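Local coordinates for probable secreted solute-binding lipoprotein (Streptomyces coelicolor, PDB 3I3V), which probably binds a solute outside the cell and delivers it to a membrane transporter, at residues Y73-T76 with L77-D81; P144-G147 with D148-I151; I181-T184 with F185-Q188; L307-M310 with Y311-D314. All coordinates share one frame; numbering follows the deposited sequence.

Along the chain the four contacts follow one another in series; none nests in or crosses another, and each joins residues of one continuous stretch. Contact 1 shapes the run from strand 67-70 into helix 79-82. Contact 2 caps the start of helix 147-159, and contact 3 ends helix 172-182 and leads into helix 188-197. Contact 4 is the bend between helices 300-310 and 313-323. Contacts 2 and 3 have centres about 17 Å apart, and both lean on helix 203-217 and Trp268. Contacts 1 and 4, about 25 Å apart between centres, both pack on strand 289-292. Contacts 2 and 4 lie about 42 Å apart between centres, on opposite sides of the chain's centre.

Contact 1: Y73-T76 with L77-D81; sequences YDKT and LAWTD
Thr76 lays its methyl group over the indole of Trp79. CG2 of Thr76 is 3.8 Å from the centroid of the Trp79 six-membered ring and 8° off the ring normal, which defines a CH-pi contact on the face. The two side chains meet at a slant. At chi1 65° the Thr76 methyl is anti to its own carbonyl carbon, and OG1 sits between the backbone N and that carbon, where it accepts from Tyr73 N at 3.2 Å and also bonds Asn71 O. These bonds are likely to fix the rotation that puts the methyl on the ring. The indole N-H, on the five-membered ring, is held too: Trp79 NE1 bonds Glu56 of helix 51-60, the same carboxylate that pairs with Lys75 NZ. In the main chain, Leu77 N bonds Tyr73 O at 2.9 Å and, weakly, Asp74 O. Ala78 N reaches Lys75 O at 3.1 Å from well above the carbonyl plane, and Trp79 N bonds Thr76 O only weakly. A water donates to Thr76 O at 3.0 Å. One i+4 bond followed by i+3 bonds makes a run of helical turns, leading from strand 67-70 into helix 79-82 within the solute-binding protein fold.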
loop_
_atom_site.group_PDB
_atom_site.type_symbol
_atom_site.label_atom_id
_atom_site.label_comp_id
_atom_site.label_asym_id
_atom_site.label_seq_id
_atom_site.Cartn_x
_atom_site.Cartn_y
_atom_site.Cartn_z
ATOM N N TYR C 73 -41.184 34.997 23.593
ATOM C CA TYR C 73 -42.348 35.854 23.733
ATOM C C TYR C 73 -41.873 37.292 23.895
ATOM O O TYR C 73 -40.670 37.551 23.974
ATOM C CB TYR C 73 -43.213 35.426 24.926
ATOM C CG TYR C 73 -42.621 35.688 26.294
ATOM C CD1 TYR C 73 -41.536 34.944 26.771
ATOM C CD2 TYR C 73 -43.158 36.674 27.123
ATOM C CE1 TYR C 73 -41.002 35.181 28.050
ATOM C CE2 TYR C 73 -42.637 36.921 28.387
ATOM C CZ TYR C 73 -41.565 36.176 28.850
ATOM O OH TYR C 73 -41.079 36.410 30.116
ATOM N N ASP C 74 -42.822 38.218 23.950
ATOM C CA ASP C 74 -42.533 39.647 24.065
ATOM C C ASP C 74 -41.200 40.041 24.708
ATOM O O ASP C 74 -40.343 40.638 24.056
ATOM C CB ASP C 74 -43.669 40.355 24.810
ATOM C CG ASP C 74 -43.530 41.867 24.770
ATOM O OD1 ASP C 74 -43.405 42.488 25.852
ATOM O OD2 ASP C 74 -43.539 42.432 23.649
ATOM N N LYS C 75 -41.031 39.718 25.987
ATOM C CA LYS C 75 -39.813 40.074 26.704
ATOM C C LYS C 75 -38.504 39.482 26.174
ATOM O O LYS C 75 -37.551 40.220 25.937
ATOM C CB LYS C 75 -39.966 39.736 28.193
ATOM C CG LYS C 75 -38.773 40.143 29.040
ATOM C CD LYS C 75 -39.132 40.276 30.524
ATOM C CE LYS C 75 -39.598 41.668 30.857
ATOM N NZ LYS C 75 -38.526 42.651 30.554
ATOM N N THR C 76 -38.447 38.164 25.986
ATOM C CA THR C 76 -37.221 37.526 25.501
ATOM C C THR C 76 -36.963 37.858 24.040
ATOM O O THR C 76 -35.889 37.605 23.517
ATOM C CB THR C 76 -37.258 35.970 25.682
ATOM O OG1 THR C 76 -38.284 35.395 24.861
ATOM C CG2 THR C 76 -37.522 35.613 27.143
ATOM N N LEU C 77 -37.959 38.444 23.392
ATOM C CA LEU C 77 -37.860 38.832 21.995
ATOM C C LEU C 77 -36.901 40.027 21.872
ATOM O O LEU C 77 -36.393 40.326 20.792
ATOM C CB LEU C 77 -39.253 39.220 21.504
ATOM C CG LEU C 77 -39.838 38.787 20.160
ATOM C CD1 LEU C 77 -39.199 37.527 19.641
ATOM C CD2 LEU C 77 -41.339 38.594 20.358
ATOM N N ALA C 78 -36.652 40.690 22.996
ATOM C CA ALA C 78 -35.783 41.863 23.040
ATOM C C ALA C 78 -34.370 41.585 23.541
ATOM O O ALA C 78 -33.535 42.482 23.534
ATOM C CB ALA C 78 -36.417 42.945 23.918
ATOM N N TRP C 79 -34.101 40.360 23.972
ATOM C CA TRP C 79 -32.780 40.015 24.499
ATOM C C TRP C 79 -31.638 40.037 23.499
ATOM O O TRP C 79 -30.544 40.483 23.822
ATOM C CB TRP C 79 -32.810 38.629 25.157
ATOM C CG TRP C 79 -33.504 38.589 26.486
ATOM C CD1 TRP C 79 -34.008 39.654 27.186
ATOM C CD2 TRP C 79 -33.700 37.437 27.315
ATOM N NE1 TRP C 79 -34.494 39.235 28.397
ATOM C CE2 TRP C 79 -34.320 37.879 28.504
ATOM C CE3 TRP C 79 -33.412 36.073 27.168
ATOM C CZ2 TRP C 79 -34.658 37.004 29.544
ATOM C CZ3 TRP C 79 -33.748 35.204 28.206
ATOM C CH2 TRP C 79 -34.365 35.674 29.375
ATOM N N THR C 80 -31.887 39.542 22.295
ATOM C CA THR C 80 -30.844 39.461 21.285
ATOM C C THR C 80 -30.303 40.810 20.832
ATOM O O THR C 80 -29.095 41.015 20.810
ATOM C CB THR C 80 -31.325 38.678 20.043
ATOM O OG1 THR C 80 -31.839 37.406 20.452
ATOM C CG2 THR C 80 -30.173 38.438 19.083
ATOM N N ASP C 81 -31.183 41.739 20.487
ATOM C CA ASP C 81 -30.711 43.031 20.021
ATOM C C ASP C 81 -29.936 43.829 21.067
ATOM O O ASP C 81 -28.933 44.455 20.732
ATOM C CB ASP C 81 -31.869 43.864 19.482
ATOM C CG ASP C 81 -31.393 45.018 18.628
ATOM O OD1 ASP C 81 -30.714 44.750 17.614
ATOM O OD2 ASP C 81 -31.695 46.184 18.967
HETATM O O HOH W 1 -34.243 38.067 21.019
#

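Contact 2: P144-G147 with D148-I151; sequences PTTG and DQLI
Gln149 sends its side chain back past the helix start, so that one carbonyl oxygen serves two successive backbone N-H groups. OE1 of Gln149 accepts from Thr145 N at 2.9 Å, nearly straight at 169° and with the donor tilted 18° from the amide carbonyl plane. Its second bond, from Thr146 N to Gln149 OE1, is weak at 3.5 Å. In return Thr146 OG1, at the N-cap, accepts a weak bond from Gln149 N, also at 3.5 Å, and the two residues form a capping box. Beyond CG the glutamine chain is extended, which gives it the length to cross the threonine hydroxyl. The main chain then enters the alpha-helical pattern, with Leu150 N bonded to Thr146 O at 2.8 Å and Ile151 N to Gly147 O. Pro144 packs against Leu150, its CG meeting Leu150 CD1 at 3.9 Å while CB rests by the Leu150 backbone. From there Leu150 reaches Trp268, Pro269 and Val220, Ile151 packs on His214 and Leu215 of helix 203-217, and backbone bonds from Thr145 and Gly147 tie this start of helix 147-159 to Leu270.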
loop_
_atom_site.group_PDB
_atom_site.type_symbol
_atom_site.label_atom_id
_atom_site.label_comp_id
_atom_site.label_asym_id
_atom_site.label_seq_id
_atom_site.Cartn_x
_atom_site.Cartn_y
_atom_site.Cartn_z
ATOM N N PRO C 144 -64.583 14.604 8.313
ATOM C CA PRO C 144 -64.716 15.707 7.351
ATOM C C PRO C 144 -63.400 16.344 6.911
ATOM O O PRO C 144 -62.539 16.640 7.732
ATOM C CB PRO C 144 -65.630 16.696 8.083
ATOM C CG PRO C 144 -65.325 16.434 9.531
ATOM C CD PRO C 144 -65.272 14.925 9.574
ATOM N N THR C 145 -63.262 16.558 5.607
ATOM C CA THR C 145 -62.070 17.161 5.023
ATOM C C THR C 145 -62.373 18.552 4.463
ATOM O O THR C 145 -61.477 19.371 4.272
ATOM C CB THR C 145 -61.535 16.256 3.900
ATOM O OG1 THR C 145 -60.924 15.103 4.489
ATOM C CG2 THR C 145 -60.525 16.982 3.031
ATOM N N THR C 146 -63.644 18.818 4.199
ATOM C CA THR C 146 -64.036 20.100 3.645
ATOM C C THR C 146 -65.102 20.769 4.494
ATOM O O THR C 146 -65.820 20.110 5.253
ATOM C CB THR C 146 -64.577 19.931 2.220
ATOM O OG1 THR C 146 -65.635 18.961 2.229
ATOM C CG2 THR C 146 -63.469 19.459 1.276
ATOM N N GLY C 147 -65.184 22.088 4.359
ATOM C CA GLY C 147 -66.154 22.855 5.111
ATOM C C GLY C 147 -67.561 22.324 4.942
ATOM O O GLY C 147 -68.332 22.295 5.902
ATOM N N ASP C 148 -67.902 21.914 3.722
ATOM C CA ASP C 148 -69.233 21.370 3.461
ATOM C C ASP C 148 -69.464 20.077 4.226
ATOM O O ASP C 148 -70.525 19.873 4.807
ATOM C CB ASP C 148 -69.438 21.111 1.967
ATOM C CG ASP C 148 -69.641 22.380 1.184
ATOM O OD1 ASP C 148 -70.122 23.370 1.777
ATOM O OD2 ASP C 148 -69.331 22.383 -0.026
ATOM N N GLN C 149 -68.472 19.197 4.226
ATOM C CA GLN C 149 -68.603 17.930 4.940
ATOM C C GLN C 149 -68.654 18.168 6.449
ATOM O O GLN C 149 -69.418 17.508 7.159
ATOM C CB GLN C 149 -67.438 17.004 4.594
ATOM C CG GLN C 149 -67.370 16.631 3.125
ATOM C CD GLN C 149 -66.083 15.901 2.765
ATOM O OE1 GLN C 149 -65.182 15.756 3.595
ATOM N NE2 GLN C 149 -65.991 15.449 1.516
ATOM N N LEU C 150 -67.848 19.114 6.934
ATOM C CA LEU C 150 -67.820 19.424 8.359
ATOM C C LEU C 150 -69.196 19.872 8.803
ATOM O O LEU C 150 -69.696 19.440 9.836
ATOM C CB LEU C 150 -66.808 20.532 8.659
ATOM C CG LEU C 150 -66.725 21.040 10.109
ATOM C CD1 LEU C 150 -66.371 19.902 11.065
ATOM C CD2 LEU C 150 -65.680 22.142 10.192
ATOM N N ILE C 151 -69.810 20.750 8.019
ATOM C CA ILE C 151 -71.135 21.227 8.363
ATOM C C ILE C 151 -72.122 20.069 8.369
ATOM O O ILE C 151 -72.949 19.966 9.274
ATOM C CB ILE C 151 -71.629 22.292 7.374
ATOM C CG1 ILE C 151 -70.699 23.505 7.410
ATOM C CG2 ILE C 151 -73.053 22.704 7.731
ATOM C CD1 ILE C 151 -71.170 24.657 6.550
#

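Contact 3: I181-T184 with F185-Q188; sequences IIQT and FLSQ
Phe185 and Thr184 run alongside each other in one direction, and the methyl of Thr184 is set over the middle of the ring. CG2 of Thr184 is 4.3 Å from the centroid of the Phe185 ring and 12° off its normal, a CH-pi contact. The threonine is probably held in that pose by its hydroxyl: OG1 donates to Ile181 O in the carbonyl plane on a lone pair, at a modelled 2.5 Å that is doubtfully short for a hydrogen bond, and the same oxygen takes Thr184 N at 2.8 Å. The Ile181 carbonyl at the helix end thus has two donors. With an alanine at Phe185, the Thr184 methyl would probably lose the ring face it rests on, and a gap would be likely to open toward Leu207 and Ala271. Leu186 comes next, its N bonded weakly to Gln183 O at 3.3 Å, an oxygen that also accepts from His276. With CG anti to the carbonyl carbon (chi1 -72°), Leu186 runs alongside Ile182 and brings CD1 to 3.9 Å from Ile182 CG2. Ser187 then serves as N-cap, its OG capping a backbone N of the next helix while its own N bonds Glu190. Gln188 opens that helix. The turn joins helix 172-182 to helix 188-197, with Leu186 on Val194 of the latter and Ile182, Thr184 and Phe185 packed on helix 203-217.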
loop_
_atom_site.group_PDB
_atom_site.type_symbol
_atom_site.label_atom_id
_atom_site.label_comp_id
_atom_site.label_asym_id
_atom_site.label_seq_id
_atom_site.Cartn_x
_atom_site.Cartn_y
_atom_site.Cartn_z
ATOM N N ILE C 181 -58.766 29.068 11.721
ATOM C CA ILE C 181 -59.785 28.991 10.682
ATOM C C ILE C 181 -59.627 30.196 9.749
ATOM O O ILE C 181 -59.638 30.041 8.526
ATOM C CB ILE C 181 -61.213 28.939 11.305
ATOM C CG1 ILE C 181 -61.319 27.703 12.221
ATOM C CG2 ILE C 181 -62.274 28.848 10.206
ATOM C CD1 ILE C 181 -62.585 27.609 13.056
ATOM N N ILE C 182 -59.458 31.390 10.309
ATOM C CA ILE C 182 -59.276 32.568 9.464
ATOM C C ILE C 182 -58.051 32.339 8.571
ATOM O O ILE C 182 -57.980 32.835 7.454
ATOM C CB ILE C 182 -59.072 33.866 10.312
ATOM C CG1 ILE C 182 -60.405 34.307 10.923
ATOM C CG2 ILE C 182 -58.460 34.988 9.448
ATOM C CD1 ILE C 182 -60.293 35.530 11.805
ATOM N N GLN C 183 -57.092 31.568 9.060
ATOM C CA GLN C 183 -55.886 31.303 8.283
ATOM C C GLN C 183 -56.100 30.312 7.155
ATOM O O GLN C 183 -55.143 29.874 6.522
ATOM C CB GLN C 183 -54.754 30.811 9.187
ATOM C CG GLN C 183 -54.010 31.928 9.903
ATOM C CD GLN C 183 -52.984 31.397 10.882
ATOM O OE1 GLN C 183 -53.288 31.172 12.052
ATOM N NE2 GLN C 183 -51.763 31.177 10.401
ATOM N N THR C 184 -57.350 29.946 6.906
ATOM C CA THR C 184 -57.630 29.023 5.819
ATOM C C THR C 184 -57.217 29.707 4.514
ATOM O O THR C 184 -56.827 29.047 3.553
ATOM C CB THR C 184 -59.132 28.676 5.752
ATOM O OG1 THR C 184 -59.536 28.047 6.977
ATOM C CG2 THR C 184 -59.412 27.729 4.576
ATOM N N PHE C 185 -57.288 31.039 4.508
ATOM C CA PHE C 185 -56.954 31.852 3.339
ATOM C C PHE C 185 -55.773 32.796 3.568
ATOM O O PHE C 185 -55.737 33.895 3.021
ATOM C CB PHE C 185 -58.170 32.684 2.928
ATOM C CG PHE C 185 -59.382 31.862 2.573
ATOM C CD1 PHE C 185 -59.461 31.197 1.349
ATOM C CD2 PHE C 185 -60.452 31.764 3.456
ATOM C CE1 PHE C 185 -60.592 30.448 1.014
ATOM C CE2 PHE C 185 -61.581 31.018 3.132
ATOM C CZ PHE C 185 -61.653 30.360 1.908
ATOM N N LEU C 186 -54.805 32.371 4.369
ATOM C CA LEU C 186 -53.643 33.201 4.657
ATOM C C LEU C 186 -52.371 32.364 4.736
ATOM O O LEU C 186 -52.327 31.355 5.442
ATOM C CB LEU C 186 -53.846 33.943 5.986
ATOM C CG LEU C 186 -54.862 35.089 6.042
ATOM C CD1 LEU C 186 -55.180 35.445 7.476
ATOM C CD2 LEU C 186 -54.301 36.284 5.321
ATOM N N SER C 187 -51.338 32.775 4.003
ATOM C CA SER C 187 -50.076 32.053 4.038
ATOM C C SER C 187 -49.392 32.432 5.342
ATOM O O SER C 187 -49.863 33.308 6.063
ATOM C CB SER C 187 -49.189 32.455 2.865
ATOM O OG SER C 187 -48.833 33.822 2.955
ATOM N N GLN C 188 -48.277 31.785 5.641
ATOM C CA GLN C 188 -47.552 32.072 6.871
ATOM C C GLN C 188 -47.223 33.564 7.005
ATOM O O GLN C 188 -47.472 34.177 8.043
ATOM C CB GLN C 188 -46.260 31.253 6.916
ATOM C CG GLN C 188 -45.990 30.620 8.268
ATOM C CD GLN C 188 -46.842 29.390 8.513
ATOM O OE1 GLN C 188 -48.008 29.338 8.118
ATOM N NE2 GLN C 188 -46.265 28.393 9.175
#

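Contact 4: L307-M310 with Y311-D314; sequences LRFM and YRPD
Phe309 and Arg312 meet edge to face: CD1 of Phe309 lies over one face of the Arg312 guanidinium, 3.6 Å from NH1, and the two planes stand 89° apart. The ring edge, not its face, touches the charged group. Apolar contact also comes from Leu307, whose CD2 approaches Tyr311 CE2 at 4.3 Å. Among backbone bonds, Tyr311 N meets Leu307 O at 3.1 Å and Arg312 N meets Phe309 O at 2.7 Å, the change from an i+4 to an i+3 partner marking the end of helix 300-310. The ionic part is a side-on salt bridge in which Arg312 NE holds Asp314 OD2 at 2.9 Å and Arg312 NH2 holds Asp314 OD1 at 3.1 Å. A bend at chi3 (69°) swings the guanidinium back to where it can meet both Phe309 and Asp314. NH2 also pairs with Glu36 of helix 23-36. A leucine in place of Arg312 would probably leave Asp314 and Glu36 without this positive partner and the Phe309 edge without its flat cover. Arg312 of the second subunit brings its NH1 close to this NH1, so the carboxylates of Asp314 and Glu36 are likely to offset the positive charge gathered at this subunit interface.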
loop_
_atom_site.group_PDB
_atom_site.type_symbol
_atom_site.label_atom_id
_atom_site.label_comp_id
_atom_site.label_asym_id
_atom_site.label_seq_id
_atom_site.Cartn_x
_atom_site.Cartn_y
_atom_site.Cartn_z
ATOM N N LEU C 307 -25.066 21.375 25.620
ATOM C CA LEU C 307 -25.863 21.465 24.410
ATOM C C LEU C 307 -25.707 20.279 23.468
ATOM O O LEU C 307 -26.677 19.879 22.816
ATOM C CB LEU C 307 -25.564 22.774 23.680
ATOM C CG LEU C 307 -26.628 23.827 24.002
ATOM C CD1 LEU C 307 -26.028 25.217 24.018
ATOM C CD2 LEU C 307 -27.749 23.707 22.981
ATOM N N ARG C 308 -24.505 19.710 23.382
ATOM C CA ARG C 308 -24.314 18.555 22.506
ATOM C C ARG C 308 -25.119 17.395 23.087
ATOM O O ARG C 308 -25.685 16.590 22.347
ATOM C CB ARG C 308 -22.842 18.148 22.414
ATOM C CG ARG C 308 -21.891 19.249 22.008
ATOM C CD ARG C 308 -20.591 18.651 21.508
ATOM N NE ARG C 308 -20.736 18.253 20.117
ATOM C CZ ARG C 308 -20.184 18.911 19.106
ATOM N NH1 ARG C 308 -19.445 19.978 19.351
ATOM N NH2 ARG C 308 -20.396 18.522 17.857
ATOM N N PHE C 309 -25.163 17.333 24.417
ATOM C CA PHE C 309 -25.897 16.296 25.147
ATOM C C PHE C 309 -27.399 16.422 24.858
ATOM O O PHE C 309 -28.004 15.526 24.269
ATOM C CB PHE C 309 -25.625 16.441 26.651
ATOM C CG PHE C 309 -26.396 15.479 27.515
ATOM C CD1 PHE C 309 -26.037 14.141 27.591
ATOM C CD2 PHE C 309 -27.488 15.917 28.259
ATOM C CE1 PHE C 309 -26.754 13.260 28.395
ATOM C CE2 PHE C 309 -28.214 15.038 29.065
ATOM C CZ PHE C 309 -27.846 13.714 29.133
HETATM N N MSE C 310 -27.990 17.543 25.264
HETATM C CA MSE C 310 -29.414 17.802 25.052
HETATM C C MSE C 310 -29.858 17.581 23.600
HETATM O O MSE C 310 -30.993 17.179 23.351
HETATM C CB MSE C 310 -29.743 19.232 25.485
HETATM C CG MSE C 310 -29.578 19.482 26.969
HETATM SE SE MSE C 310 -30.835 18.453 28.007
HETATM C CE MSE C 310 -29.979 18.632 29.694
ATOM N N TYR C 311 -28.963 17.855 22.649
ATOM C CA TYR C 311 -29.246 17.676 21.224
ATOM C C TYR C 311 -28.961 16.253 20.728
ATOM O O TYR C 311 -29.211 15.934 19.566
ATOM C CB TYR C 311 -28.433 18.665 20.376
ATOM C CG TYR C 311 -29.182 19.927 19.993
ATOM C CD1 TYR C 311 -29.089 20.449 18.706
ATOM C CD2 TYR C 311 -29.997 20.585 20.913
ATOM C CE1 TYR C 311 -29.789 21.586 18.340
ATOM C CE2 TYR C 311 -30.702 21.731 20.553
ATOM C CZ TYR C 311 -30.595 22.224 19.267
ATOM O OH TYR C 311 -31.298 23.352 18.897
ATOM N N ARG C 312 -28.448 15.392 21.600
ATOM C CA ARG C 312 -28.153 14.017 21.195
ATOM C C ARG C 312 -29.464 13.256 20.973
ATOM O O ARG C 312 -30.381 13.332 21.793
ATOM C CB ARG C 312 -27.307 13.314 22.268
ATOM C CG ARG C 312 -26.319 12.292 21.706
ATOM C CD ARG C 312 -25.264 11.934 22.743
ATOM N NE ARG C 312 -25.842 11.167 23.834
ATOM C CZ ARG C 312 -25.360 11.149 25.067
ATOM N NH1 ARG C 312 -24.280 11.874 25.364
ATOM N NH2 ARG C 312 -25.947 10.402 25.998
ATOM N N PRO C 313 -29.560 12.499 19.870
ATOM C CA PRO C 313 -30.767 11.735 19.555
ATOM C C PRO C 313 -31.415 10.936 20.681
ATOM O O PRO C 313 -32.637 10.953 20.821
ATOM C CB PRO C 313 -30.315 10.859 18.399
ATOM C CG PRO C 313 -29.380 11.775 17.670
ATOM C CD PRO C 313 -28.549 12.317 18.815
ATOM N N ASP C 314 -30.623 10.238 21.487
ATOM C CA ASP C 314 -31.195 9.441 22.576
ATOM C C ASP C 314 -31.856 10.304 23.646
ATOM O O ASP C 314 -32.836 9.889 24.274
ATOM C CB ASP C 314 -30.128 8.566 23.237
ATOM C CG ASP C 314 -28.996 9.371 23.826
ATOM O OD1 ASP C 314 -28.520 9.012 24.929
ATOM O OD2 ASP C 314 -28.576 10.351 23.180
#